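PDB 2E8B: probable molybdenum cofactor guanylyltransferase from Aquifex aeolicus, which probably transfers the GMP moiety of GTP to Mo-molybdopterin, forming the molybdopterin guanine dinucleotide form of the molybdenum cofactor. Local coordinates for residues N15-L20 / S52-V57; L107-K112 / L178-L183; E120-P125 / V138-K143; V126-T131 / V167-V172. All blocks are in the same frame, centred on the assembly; numbering follows the deposited sequence.

Interaction 1 (N15-L20 / S52-V57)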
loop_
_atom_site.group_PDB
_atom_site.type_symbol
_atom_site.label_atom_id
_atom_site.label_comp_id
_atom_site.label_asym_id
_atom_site.label_seq_id
_atom_site.Cartn_x
_atom_site.Cartn_y
_atom_site.Cartn_z
ATOM N N ASN A 15 3.164 9.044 -10.372
ATOM C CA ASN A 15 3.852 10.003 -9.517
ATOM C C ASN A 15 3.351 10.054 -8.079
ATOM O O ASN A 15 3.935 10.748 -7.246
ATOM C CB ASN A 15 3.741 11.406 -10.120
ATOM C CG ASN A 15 4.348 11.497 -11.504
ATOM O OD1 ASN A 15 5.537 11.243 -11.689
ATOM N ND2 ASN A 15 3.530 11.864 -12.484
ATOM N N THR A 16 2.277 9.328 -7.777
ATOM C CA THR A 16 1.737 9.356 -6.423
ATOM C C THR A 16 1.639 7.973 -5.785
ATOM O O THR A 16 1.415 6.971 -6.465
ATOM C CB THR A 16 0.348 10.029 -6.401
ATOM O OG1 THR A 16 -0.631 9.138 -6.943
ATOM C CG2 THR A 16 0.368 11.295 -7.248
ATOM N N CYS A 17 1.814 7.933 -4.469
ATOM C CA CYS A 17 1.759 6.686 -3.720
ATOM C C CYS A 17 0.956 6.854 -2.437
ATOM O O CYS A 17 1.026 7.892 -1.774
ATOM C CB CYS A 17 3.180 6.231 -3.375
ATOM S SG CYS A 17 3.338 4.720 -2.374
ATOM N N TYR A 18 0.202 5.817 -2.088
ATOM C CA TYR A 18 -0.604 5.819 -0.879
ATOM C C TYR A 18 -0.079 4.746 0.055
ATOM O O TYR A 18 -0.027 3.579 -0.309
ATOM C CB TYR A 18 -2.061 5.539 -1.222
ATOM C CG TYR A 18 -2.687 6.670 -1.978
ATOM C CD1 TYR A 18 -2.558 6.753 -3.358
ATOM C CD2 TYR A 18 -3.346 7.700 -1.306
ATOM C CE1 TYR A 18 -3.062 7.834 -4.060
ATOM C CE2 TYR A 18 -3.860 8.791 -1.997
ATOM C CZ TYR A 18 -3.711 8.850 -3.375
ATOM O OH TYR A 18 -4.205 9.917 -4.074
ATOM N N VAL A 19 0.334 5.161 1.248
ATOM C CA VAL A 19 0.847 4.239 2.248
ATOM C C VAL A 19 -0.308 3.941 3.190
ATOM O O VAL A 19 -0.832 4.842 3.848
ATOM C CB VAL A 19 2.021 4.866 3.033
ATOM C CG1 VAL A 19 2.463 3.932 4.145
ATOM C CG2 VAL A 19 3.177 5.154 2.089
ATOM N N LEU A 20 -0.708 2.675 3.242
ATOM C CA LEU A 20 -1.830 2.255 4.076
ATOM C C LEU A 20 -1.431 2.012 5.528
ATOM O O LEU A 20 -0.672 1.094 5.825
ATOM C CB LEU A 20 -2.468 0.990 3.486
ATOM C CG LEU A 20 -2.836 1.082 2.003
ATOM C CD1 LEU A 20 -3.542 -0.193 1.554
ATOM C CD2 LEU A 20 -3.742 2.284 1.777
ATOM N N SER A 52 11.179 8.742 -1.727
ATOM C CA SER A 52 12.396 8.730 -2.536
ATOM C C SER A 52 12.080 8.349 -3.978
ATOM O O SER A 52 12.903 8.532 -4.874
ATOM C CB SER A 52 13.436 7.759 -1.958
ATOM O OG SER A 52 13.097 6.394 -2.162
ATOM N N VAL A 53 10.873 7.842 -4.196
ATOM C CA VAL A 53 10.439 7.424 -5.525
ATOM C C VAL A 53 9.320 8.275 -6.140
ATOM O O VAL A 53 9.308 8.501 -7.354
ATOM C CB VAL A 53 9.961 5.949 -5.501
ATOM C CG1 VAL A 53 9.329 5.573 -6.838
ATOM C CG2 VAL A 53 11.132 5.032 -5.194
ATOM N N PHE A 54 8.392 8.750 -5.314
ATOM C CA PHE A 54 7.254 9.520 -5.816
ATOM C C PHE A 54 7.214 11.001 -5.456
ATOM O O PHE A 54 7.683 11.411 -4.395
ATOM C CB PHE A 54 5.964 8.858 -5.336
ATOM C CG PHE A 54 5.860 7.402 -5.702
ATOM C CD1 PHE A 54 5.504 7.018 -6.990
ATOM C CD2 PHE A 54 6.143 6.415 -4.759
ATOM C CE1 PHE A 54 5.427 5.667 -7.339
ATOM C CE2 PHE A 54 6.070 5.066 -5.094
ATOM C CZ PHE A 54 5.711 4.690 -6.390
ATOM N N LYS A 55 6.624 11.794 -6.348
ATOM C CA LYS A 55 6.493 13.235 -6.151
ATOM C C LYS A 55 5.552 13.517 -4.984
ATOM O O LYS A 55 5.761 14.457 -4.216
ATOM C CB LYS A 55 5.946 13.888 -7.424
ATOM C CG LYS A 55 6.749 13.549 -8.671
ATOM C CD LYS A 55 6.133 14.117 -9.948
ATOM C CE LYS A 55 6.206 15.634 -9.984
ATOM N NZ LYS A 55 5.815 16.174 -11.318
ATOM N N GLU A 56 4.513 12.699 -4.855
ATOM C CA GLU A 56 3.549 12.866 -3.775
ATOM C C GLU A 56 3.266 11.541 -3.079
ATOM O O GLU A 56 3.065 10.515 -3.731
ATOM C CB GLU A 56 2.246 13.456 -4.314
ATOM C CG GLU A 56 2.435 14.781 -5.037
ATOM C CD GLU A 56 1.124 15.469 -5.351
ATOM O OE1 GLU A 56 0.246 14.829 -5.969
ATOM O OE2 GLU A 56 0.977 16.656 -4.983
ATOM N N VAL A 57 3.265 11.576 -1.751
ATOM C CA VAL A 57 3.001 10.393 -0.940
ATOM C C VAL A 57 1.994 10.752 0.140
ATOM O O VAL A 57 2.164 11.737 0.853
ATOM C CB VAL A 57 4.286 9.882 -0.255
ATOM C CG1 VAL A 57 3.989 8.617 0.530
ATOM C CG2 VAL A 57 5.359 9.618 -1.293
#
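E56 O is met by two neighbouring groups: C17 N donates to it at 3.0 Å, and T16 CA brings a C-H to within 3.2 Å. One step earlier N15 O takes the hydrogen bond of E56 N at 3.1 Å, nearly straight at 165°. This is parallel strand pairing, T16 beside E56 and C17 beside V57, at the very start of both strands. F54 stands just before its strand and lays a ring face against C17, whose CB comes to 3.3 Å from F54 CD2. With C17 SG anti to its own backbone N (chi1 177°), the sulfur reaches the same ring obliquely, 4.6 Å from the centroid. Outside the ladder, the aliphatic part of K55 runs alongside N15, CD 3.4 Å from N15 OD1, both side chains pointing the same way. Further in, V19 CG2 meets V57 CG1 at 3.9 Å. The two strands are the first and last elements of a beta-alpha-beta unit of the nucleotide-binding, Rossmann-like GT-A fold. Helix 32-51 connects them and packs on V19 and V57, strand 99-104 flanks 15-20 on its other edge, and helix 112-120 closes over F54.

Interaction 2 (L107-K112 / L178-L183)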
loop_
_atom_site.group_PDB
_atom_site.type_symbol
_atom_site.label_atom_id
_atom_site.label_comp_id
_atom_site.label_asym_id
_atom_site.label_seq_id
_atom_site.Cartn_x
_atom_site.Cartn_y
_atom_site.Cartn_z
ATOM N N LEU A 107 5.755 -2.997 6.185
ATOM C CA LEU A 107 6.843 -3.728 5.534
ATOM C C LEU A 107 8.185 -3.147 5.978
ATOM O O LEU A 107 8.725 -2.239 5.348
ATOM C CB LEU A 107 6.672 -3.631 4.020
ATOM C CG LEU A 107 5.339 -4.251 3.576
ATOM C CD1 LEU A 107 5.028 -3.870 2.136
ATOM C CD2 LEU A 107 5.399 -5.765 3.736
ATOM N N PRO A 108 8.750 -3.698 7.065
ATOM C CA PRO A 108 10.020 -3.280 7.663
ATOM C C PRO A 108 11.277 -3.339 6.808
ATOM O O PRO A 108 12.257 -2.658 7.107
ATOM C CB PRO A 108 10.119 -4.172 8.898
ATOM C CG PRO A 108 9.496 -5.442 8.430
ATOM C CD PRO A 108 8.272 -4.951 7.677
ATOM N N LEU A 109 11.256 -4.141 5.748
ATOM C CA LEU A 109 12.431 -4.276 4.895
ATOM C C LEU A 109 12.278 -3.726 3.477
ATOM O O LEU A 109 13.151 -3.934 2.631
ATOM C CB LEU A 109 12.843 -5.748 4.837
ATOM C CG LEU A 109 13.276 -6.300 6.197
ATOM C CD1 LEU A 109 13.450 -7.805 6.116
ATOM C CD2 LEU A 109 14.571 -5.628 6.629
ATOM N N MET A 110 11.189 -3.011 3.219
ATOM C CA MET A 110 10.962 -2.451 1.889
ATOM C C MET A 110 12.117 -1.569 1.426
ATOM O O MET A 110 12.714 -0.825 2.209
ATOM C CB MET A 110 9.649 -1.651 1.857
ATOM C CG MET A 110 9.270 -1.066 0.490
ATOM S SD MET A 110 9.130 -2.271 -0.887
ATOM C CE MET A 110 7.921 -3.422 -0.222
ATOM N N LYS A 111 12.444 -1.691 0.146
ATOM C CA LYS A 111 13.509 -0.912 -0.470
ATOM C C LYS A 111 12.960 -0.297 -1.741
ATOM O O LYS A 111 12.073 -0.855 -2.379
ATOM C CB LYS A 111 14.709 -1.794 -0.818
ATOM C CG LYS A 111 15.637 -2.072 0.343
ATOM C CD LYS A 111 17.003 -2.520 -0.157
ATOM C CE LYS A 111 18.017 -2.544 0.981
ATOM N NZ LYS A 111 19.401 -2.827 0.505
ATOM N N LYS A 112 13.497 0.856 -2.110
ATOM C CA LYS A 112 13.038 1.542 -3.301
ATOM C C LYS A 112 13.153 0.681 -4.554
ATOM O O LYS A 112 12.296 0.755 -5.431
ATOM C CB LYS A 112 13.831 2.833 -3.485
ATOM C CG LYS A 112 15.312 2.617 -3.743
ATOM C CD LYS A 112 16.065 3.937 -3.787
ATOM C CE LYS A 112 15.502 4.856 -4.851
ATOM N NZ LYS A 112 16.306 6.107 -4.987
ATOM N N LEU A 178 15.243 -9.543 -3.904
ATOM C CA LEU A 178 14.355 -8.508 -3.386
ATOM C C LEU A 178 13.166 -9.121 -2.660
ATOM O O LEU A 178 12.335 -8.408 -2.105
ATOM C CB LEU A 178 13.840 -7.611 -4.518
ATOM C CG LEU A 178 14.843 -6.650 -5.159
ATOM C CD1 LEU A 178 14.140 -5.821 -6.222
ATOM C CD2 LEU A 178 15.444 -5.748 -4.092
ATOM N N ARG A 179 13.081 -10.446 -2.650
ATOM C CA ARG A 179 11.950 -11.089 -1.994
ATOM C C ARG A 179 11.870 -10.791 -0.502
ATOM O O ARG A 179 10.778 -10.642 0.046
ATOM C CB ARG A 179 11.993 -12.598 -2.239
ATOM C CG ARG A 179 11.584 -12.981 -3.666
ATOM C CD ARG A 179 12.079 -14.360 -4.053
ATOM N NE ARG A 179 11.570 -15.424 -3.192
ATOM C CZ ARG A 179 10.453 -16.109 -3.417
ATOM N NH1 ARG A 179 9.708 -15.851 -4.483
ATOM N NH2 ARG A 179 10.089 -17.071 -2.580
ATOM N N TYR A 180 13.020 -10.680 0.152
ATOM C CA TYR A 180 13.030 -10.406 1.586
ATOM C C TYR A 180 12.469 -9.023 1.917
ATOM O O TYR A 180 12.051 -8.774 3.047
ATOM C CB TYR A 180 14.458 -10.538 2.137
ATOM C CG TYR A 180 15.330 -9.325 1.909
ATOM C CD1 TYR A 180 15.964 -9.116 0.687
ATOM C CD2 TYR A 180 15.513 -8.374 2.917
ATOM C CE1 TYR A 180 16.757 -7.992 0.469
ATOM C CE2 TYR A 180 16.306 -7.250 2.710
ATOM C CZ TYR A 180 16.924 -7.064 1.483
ATOM O OH TYR A 180 17.711 -5.958 1.264
ATOM N N THR A 181 12.444 -8.131 0.930
ATOM C CA THR A 181 11.946 -6.781 1.163
ATOM C C THR A 181 10.439 -6.752 1.378
ATOM O O THR A 181 9.879 -5.714 1.725
ATOM C CB THR A 181 12.290 -5.830 -0.012
ATOM O OG1 THR A 181 11.552 -6.211 -1.179
ATOM C CG2 THR A 181 13.785 -5.884 -0.317
ATOM N N LEU A 182 9.787 -7.893 1.183
ATOM C CA LEU A 182 8.336 -7.982 1.348
ATOM C C LEU A 182 7.904 -8.703 2.623
ATOM O O LEU A 182 6.717 -8.960 2.831
ATOM C CB LEU A 182 7.726 -8.678 0.123
ATOM C CG LEU A 182 7.675 -7.774 -1.113
ATOM C CD1 LEU A 182 7.783 -8.588 -2.385
ATOM C CD2 LEU A 182 6.383 -6.973 -1.089
ATOM N N LEU A 183 8.863 -9.029 3.482
ATOM C CA LEU A 183 8.538 -9.721 4.726
ATOM C C LEU A 183 7.866 -8.781 5.725
ATOM O O LEU A 183 7.977 -7.559 5.618
ATOM C CB LEU A 183 9.810 -10.307 5.347
ATOM C CG LEU A 183 10.530 -11.401 4.554
ATOM C CD1 LEU A 183 11.855 -11.740 5.221
ATOM C CD2 LEU A 183 9.644 -12.631 4.469
HETATM O O HOH W 1 9.267 -5.647 4.489
HETATM O O HOH W 2 18.668 -5.003 -0.955
#
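The loop that follows the predicted magnesium ligand D106 packs on a short 3-10 turn near the C-terminus, and water bridges much of the joint. Within it L107 to M110 form a type I beta turn, whose L109 N donates to water 1 at 2.8 Å; the same water donates to T181 O and, at 2.6 Å, to L183 O. Two backbone carbonyls are thus tied to the loop without a direct hydrogen bond between the segments. T181 fills the middle of the contact, its CB 3.4 Å from L109 O, while its OG1 turns back to L178 O, which also accepts from T181 N. In this GT-A fold the loop leads from strand 99-104 into helix 112-120, with K111 as N-cap and T114, on the helix, hydrogen-bonded to T181 OG1. Y180 is met from two directions: L109 CD1 comes to the ring edge, 3.8 Å from Y180 CD2, and K111, its chain extended beyond CG, carries CE to 3.4 Å from Y180 OH. Water 2, in the ring plane, joins that hydroxyl to K111 NZ, 2.7 Å from the water. On the buried side the M110 chain bends at chi2 (57°) and chi3, bringing CE to 4.0 Å from L182 CD2.

Interaction 3 (E120-P125 / V138-K143)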
loop_
_atom_site.group_PDB
_atom_site.type_symbol
_atom_site.label_atom_id
_atom_site.label_comp_id
_atom_site.label_asym_id
_atom_site.label_seq_id
_atom_site.Cartn_x
_atom_site.Cartn_y
_atom_site.Cartn_z
ATOM N N GLU A 120 8.393 -0.524 -13.211
ATOM C CA GLU A 120 8.918 -0.857 -14.531
ATOM C C GLU A 120 8.063 -1.913 -15.220
ATOM O O GLU A 120 7.898 -1.889 -16.438
ATOM C CB GLU A 120 10.364 -1.362 -14.414
ATOM C CG GLU A 120 11.011 -1.726 -15.750
ATOM C CD GLU A 120 12.428 -2.268 -15.598
ATOM O OE1 GLU A 120 13.220 -1.670 -14.838
ATOM O OE2 GLU A 120 12.756 -3.282 -16.256
ATOM N N ASN A 121 7.511 -2.830 -14.431
ATOM C CA ASN A 121 6.695 -3.917 -14.961
ATOM C C ASN A 121 5.188 -3.710 -14.852
ATOM O O ASN A 121 4.415 -4.660 -15.004
ATOM C CB ASN A 121 7.080 -5.219 -14.258
ATOM C CG ASN A 121 8.442 -5.710 -14.676
ATOM O OD1 ASN A 121 8.596 -6.285 -15.752
ATOM N ND2 ASN A 121 9.446 -5.470 -13.840
ATOM N N PHE A 122 4.764 -2.474 -14.617
ATOM C CA PHE A 122 3.340 -2.199 -14.491
ATOM C C PHE A 122 2.539 -2.426 -15.774
ATOM O O PHE A 122 2.970 -2.065 -16.868
ATOM C CB PHE A 122 3.109 -0.760 -14.016
ATOM C CG PHE A 122 1.676 -0.316 -14.113
ATOM C CD1 PHE A 122 0.668 -1.029 -13.465
ATOM C CD2 PHE A 122 1.325 0.795 -14.874
ATOM C CE1 PHE A 122 -0.671 -0.643 -13.578
ATOM C CE2 PHE A 122 -0.008 1.187 -14.991
ATOM C CZ PHE A 122 -1.008 0.466 -14.342
ATOM N N LYS A 123 1.369 -3.034 -15.607
ATOM C CA LYS A 123 0.423 -3.305 -16.686
ATOM C C LYS A 123 -0.983 -3.179 -16.098
ATOM O O LYS A 123 -1.247 -3.655 -14.993
ATOM C CB LYS A 123 0.627 -4.717 -17.245
ATOM C CG LYS A 123 1.874 -4.849 -18.100
ATOM C CD LYS A 123 2.147 -6.295 -18.494
ATOM C CE LYS A 123 3.294 -6.385 -19.498
ATOM N NZ LYS A 123 2.899 -5.756 -20.790
ATOM N N GLU A 124 -1.880 -2.532 -16.834
ATOM C CA GLU A 124 -3.256 -2.346 -16.386
ATOM C C GLU A 124 -3.988 -3.684 -16.250
ATOM O O GLU A 124 -3.639 -4.655 -16.915
ATOM C CB GLU A 124 -3.997 -1.442 -17.372
ATOM C CG GLU A 124 -3.466 -0.014 -17.410
ATOM C CD GLU A 124 -4.158 0.841 -18.455
ATOM O OE1 GLU A 124 -5.401 0.944 -18.413
ATOM O OE2 GLU A 124 -3.458 1.410 -19.319
ATOM N N PRO A 125 -5.018 -3.751 -15.385
ATOM C CA PRO A 125 -5.517 -2.660 -14.546
ATOM C C PRO A 125 -4.831 -2.595 -13.185
ATOM O O PRO A 125 -4.926 -1.589 -12.487
ATOM C CB PRO A 125 -7.000 -2.987 -14.420
ATOM C CG PRO A 125 -6.981 -4.468 -14.315
ATOM C CD PRO A 125 -5.965 -4.883 -15.371
ATOM N N VAL A 138 1.055 -4.070 -2.428
ATOM C CA VAL A 138 2.334 -3.602 -2.956
ATOM C C VAL A 138 2.182 -3.645 -4.471
ATOM O O VAL A 138 2.430 -4.667 -5.117
ATOM C CB VAL A 138 3.535 -4.487 -2.537
ATOM C CG1 VAL A 138 4.812 -3.965 -3.194
ATOM C CG2 VAL A 138 3.699 -4.473 -1.017
ATOM N N GLY A 139 1.730 -2.535 -5.040
ATOM C CA GLY A 139 1.547 -2.505 -6.475
ATOM C C GLY A 139 0.912 -1.235 -6.987
ATOM O O GLY A 139 0.718 -0.268 -6.250
ATOM N N VAL A 140 0.587 -1.247 -8.274
ATOM C CA VAL A 140 -0.038 -0.108 -8.917
ATOM C C VAL A 140 -1.478 -0.474 -9.216
ATOM O O VAL A 140 -1.750 -1.526 -9.800
ATOM C CB VAL A 140 0.679 0.257 -10.232
ATOM C CG1 VAL A 140 -0.002 1.457 -10.894
ATOM C CG2 VAL A 140 2.138 0.584 -9.942
ATOM N N TYR A 141 -2.387 0.399 -8.794
ATOM C CA TYR A 141 -3.821 0.215 -9.001
ATOM C C TYR A 141 -4.380 1.343 -9.848
ATOM O O TYR A 141 -3.960 2.493 -9.714
ATOM C CB TYR A 141 -4.572 0.214 -7.667
ATOM C CG TYR A 141 -4.508 -1.089 -6.912
ATOM C CD1 TYR A 141 -3.358 -1.467 -6.213
ATOM C CD2 TYR A 141 -5.598 -1.956 -6.908
ATOM C CE1 TYR A 141 -3.298 -2.685 -5.525
ATOM C CE2 TYR A 141 -5.549 -3.172 -6.230
ATOM C CZ TYR A 141 -4.403 -3.530 -5.545
ATOM O OH TYR A 141 -4.372 -4.746 -4.907
ATOM N N SER A 142 -5.343 1.006 -10.701
ATOM C CA SER A 142 -5.994 1.975 -11.574
ATOM C C SER A 142 -7.233 2.576 -10.919
ATOM O O SER A 142 -8.029 1.872 -10.303
ATOM C CB SER A 142 -6.403 1.310 -12.890
ATOM O OG SER A 142 -7.200 2.184 -13.670
ATOM N N LYS A 143 -7.399 3.886 -11.067
ATOM C CA LYS A 143 -8.548 4.566 -10.492
ATOM C C LYS A 143 -9.837 4.049 -11.132
ATOM O O LYS A 143 -10.913 4.133 -10.542
ATOM C CB LYS A 143 -8.426 6.077 -10.714
ATOM C CG LYS A 143 -9.433 6.898 -9.937
ATOM C CD LYS A 143 -9.283 8.377 -10.240
ATOM C CE LYS A 143 -10.329 9.193 -9.500
ATOM N NZ LYS A 143 -10.152 9.125 -8.024
#
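F122 and V140 carry this contact, with P125 and S142 completing it. In the GT-A fold of this nucleotidyltransferase family it is where the connection from helix 112-120 into strand 126-130 lies against strand 140-142, the antiparallel neighbour of both 126-130 and 99-104. The F122 ring is set across V140 at about a right angle and offers it a face. V140 CG1 sits 3.6 Å from the ring centroid and only 17° off the normal, a CH-pi contact displaced somewhat toward the CD1-CE1 side, where CE1 is 3.5 Å from the methyl. F122 has CG anti to the backbone N (chi1 169°), which swings the ring off the loop and onto the strand. V140 CG1, likewise anti to its N, is the methyl that meets the ring, and V140 CB lies 3.5 Å from F122 CD1. The ring also reaches S127 and N99, and V140 leans on F101 of the central strand. Replacing F122 by an alanine would probably leave V140 CG1 without its aromatic cover and open a gap between the loop and the sheet. Three residues on, a cis peptide bond precedes P125 as the chain enters strand 126-130. S142 OG is directed elsewhere, to E98 and the backbone N of K144, so at this end the backbone does the joining. S142 N gives P125 O a weak hydrogen bond, 3.2 Å long and bent to 125°, and S142 CB lies 3.3 Å from the same oxygen.

Interaction 4 (V126-T131 / V167-V172)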
loop_
_atom_site.group_PDB
_atom_site.type_symbol
_atom_site.label_atom_id
_atom_site.label_comp_id
_atom_site.label_asym_id
_atom_site.label_seq_id
_atom_site.Cartn_x
_atom_site.Cartn_y
_atom_site.Cartn_z
ATOM N N VAL A 126 -4.155 -3.679 -12.822
ATOM C CA VAL A 126 -3.447 -3.778 -11.547
ATOM C C VAL A 126 -2.217 -4.660 -11.699
ATOM O O VAL A 126 -2.250 -5.668 -12.397
ATOM C CB VAL A 126 -4.326 -4.427 -10.459
ATOM C CG1 VAL A 126 -3.570 -4.459 -9.133
ATOM C CG2 VAL A 126 -5.628 -3.686 -10.325
ATOM N N SER A 127 -1.129 -4.270 -11.043
ATOM C CA SER A 127 0.099 -5.054 -11.052
ATOM C C SER A 127 0.559 -5.087 -9.607
ATOM O O SER A 127 0.810 -4.043 -9.004
ATOM C CB SER A 127 1.172 -4.404 -11.931
ATOM O OG SER A 127 0.860 -4.577 -13.304
ATOM N N VAL A 128 0.641 -6.284 -9.045
ATOM C CA VAL A 128 1.054 -6.424 -7.662
ATOM C C VAL A 128 2.231 -7.366 -7.525
ATOM O O VAL A 128 2.413 -8.287 -8.328
ATOM C CB VAL A 128 -0.099 -6.939 -6.781
ATOM C CG1 VAL A 128 -1.095 -5.820 -6.514
ATOM C CG2 VAL A 128 -0.785 -8.102 -7.467
ATOM N N ALA A 129 3.029 -7.124 -6.493
ATOM C CA ALA A 129 4.208 -7.928 -6.213
ATOM C C ALA A 129 3.852 -9.363 -5.840
ATOM O O ALA A 129 2.878 -9.606 -5.134
ATOM C CB ALA A 129 5.012 -7.279 -5.085
ATOM N N LYS A 130 4.657 -10.306 -6.314
ATOM C CA LYS A 130 4.431 -11.715 -6.034
ATOM C C LYS A 130 5.706 -12.457 -5.657
ATOM O O LYS A 130 6.657 -12.527 -6.435
ATOM C CB LYS A 130 3.787 -12.395 -7.254
ATOM C CG LYS A 130 3.578 -13.901 -7.119
ATOM C CD LYS A 130 2.560 -14.234 -6.042
ATOM C CE LYS A 130 2.347 -15.738 -5.921
ATOM N NZ LYS A 130 1.804 -16.343 -7.171
ATOM N N THR A 131 5.725 -12.980 -4.434
ATOM C CA THR A 131 6.838 -13.784 -3.946
ATOM C C THR A 131 6.122 -15.110 -3.755
ATOM O O THR A 131 5.438 -15.568 -4.667
ATOM C CB THR A 131 7.370 -13.289 -2.586
ATOM O OG1 THR A 131 6.316 -13.312 -1.617
ATOM C CG2 THR A 131 7.919 -11.880 -2.704
ATOM N N VAL A 167 -11.694 -8.105 -11.367
ATOM C CA VAL A 167 -11.162 -7.103 -12.284
ATOM C C VAL A 167 -9.959 -7.546 -13.110
ATOM O O VAL A 167 -9.675 -6.958 -14.158
ATOM C CB VAL A 167 -10.784 -5.815 -11.522
ATOM C CG1 VAL A 167 -11.988 -5.306 -10.746
ATOM C CG2 VAL A 167 -9.623 -6.086 -10.579
ATOM N N GLY A 168 -9.266 -8.578 -12.643
ATOM C CA GLY A 168 -8.088 -9.063 -13.339
ATOM C C GLY A 168 -6.850 -8.386 -12.776
ATOM O O GLY A 168 -6.914 -7.240 -12.332
ATOM N N TYR A 169 -5.722 -9.082 -12.782
ATOM C CA TYR A 169 -4.498 -8.499 -12.253
ATOM C C TYR A 169 -3.260 -9.166 -12.811
ATOM O O TYR A 169 -3.307 -10.298 -13.309
ATOM C CB TYR A 169 -4.492 -8.576 -10.723
ATOM C CG TYR A 169 -4.406 -9.978 -10.164
ATOM C CD1 TYR A 169 -5.551 -10.762 -10.022
ATOM C CD2 TYR A 169 -3.182 -10.518 -9.753
ATOM C CE1 TYR A 169 -5.486 -12.044 -9.479
ATOM C CE2 TYR A 169 -3.110 -11.796 -9.208
ATOM C CZ TYR A 169 -4.261 -12.551 -9.072
ATOM O OH TYR A 169 -4.198 -13.808 -8.515
ATOM N N ASN A 170 -2.147 -8.448 -12.734
ATOM C CA ASN A 170 -0.875 -8.947 -13.224
ATOM C C ASN A 170 0.096 -9.149 -12.071
ATOM O O ASN A 170 0.239 -8.273 -11.217
ATOM C CB ASN A 170 -0.282 -7.949 -14.217
ATOM C CG ASN A 170 -1.194 -7.701 -15.397
ATOM O OD1 ASN A 170 -1.358 -8.562 -16.257
ATOM N ND2 ASN A 170 -1.808 -6.524 -15.436
ATOM N N GLU A 171 0.753 -10.304 -12.041
ATOM C CA GLU A 171 1.730 -10.585 -10.998
ATOM C C GLU A 171 3.100 -10.118 -11.454
ATOM O O GLU A 171 3.495 -10.340 -12.602
ATOM C CB GLU A 171 1.859 -12.083 -10.718
ATOM C CG GLU A 171 0.694 -12.765 -10.042
ATOM C CD GLU A 171 1.057 -14.190 -9.642
ATOM O OE1 GLU A 171 1.947 -14.790 -10.294
ATOM O OE2 GLU A 171 0.456 -14.716 -8.685
ATOM N N VAL A 172 3.828 -9.471 -10.557
ATOM C CA VAL A 172 5.180 -9.049 -10.873
ATOM C C VAL A 172 6.034 -9.961 -10.007
ATOM O O VAL A 172 6.084 -9.799 -8.792
ATOM C CB VAL A 172 5.425 -7.573 -10.496
ATOM C CG1 VAL A 172 6.870 -7.199 -10.789
ATOM C CG2 VAL A 172 4.490 -6.671 -11.279
#
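V126 opens the pairing with strand 170-173: its O accepts from N170 N at 2.8 Å and, weakly, from N170 ND2, while the main partner of that amide is E124 O. V126 CB also rests on Y169 CB. At S127 the CA sends a C-H to N170 O, 3.2 Å away, and its hydroxyl, held by K123 N, lies beside N170 CB. V128 N then donates to the same N170 O at 3.0 Å, and V128 O takes V172 N. V128 CG2 slants in on the Y169 ring, 4.1 Å from Y169 CD2. A129 pairs with V172 on the face shared with S127 and N170. K130 N donates to V172 O, and the pairing continues from K130 to I174. The lysine chain is bent at chi2 (66°) and chi4, which folds it back over E171 and puts NZ on the syn side of E171 OE2, 2.6 Å away but 31° out of the carboxylate plane. A methionine here would probably leave the E171 carboxylate without its cross-strand charge partner and freer to turn. Backbone bonds thus define this parallel edge of the GT-A sheet, and the K130-E171 salt bridge adds a charged cross-strand link beyond the backbone pairing, at the exposed E171.

Interactions 1, 3 and 4 all reach one mixed sheet, with interaction 1 toward one side and interactions 3 and 4 toward the other, their centres about 14 and 19 Å from that of interaction 1. Interactions 3 and 4 are close neighbours, 7 Å between centres, where strands 126-130 and 140-142 pair: V140 N lies 2.9 Å from S127 O. Interaction 2 brings the C-terminal turn against both, L182 packing on V138 and T131, and K112 touches S52 and V53 of interaction 1. The predicted GTP and magnesium sites lie nearest interactions 1 and 2: L20 belongs to the former, and the L107 side chain is about 4 Å from that of D106.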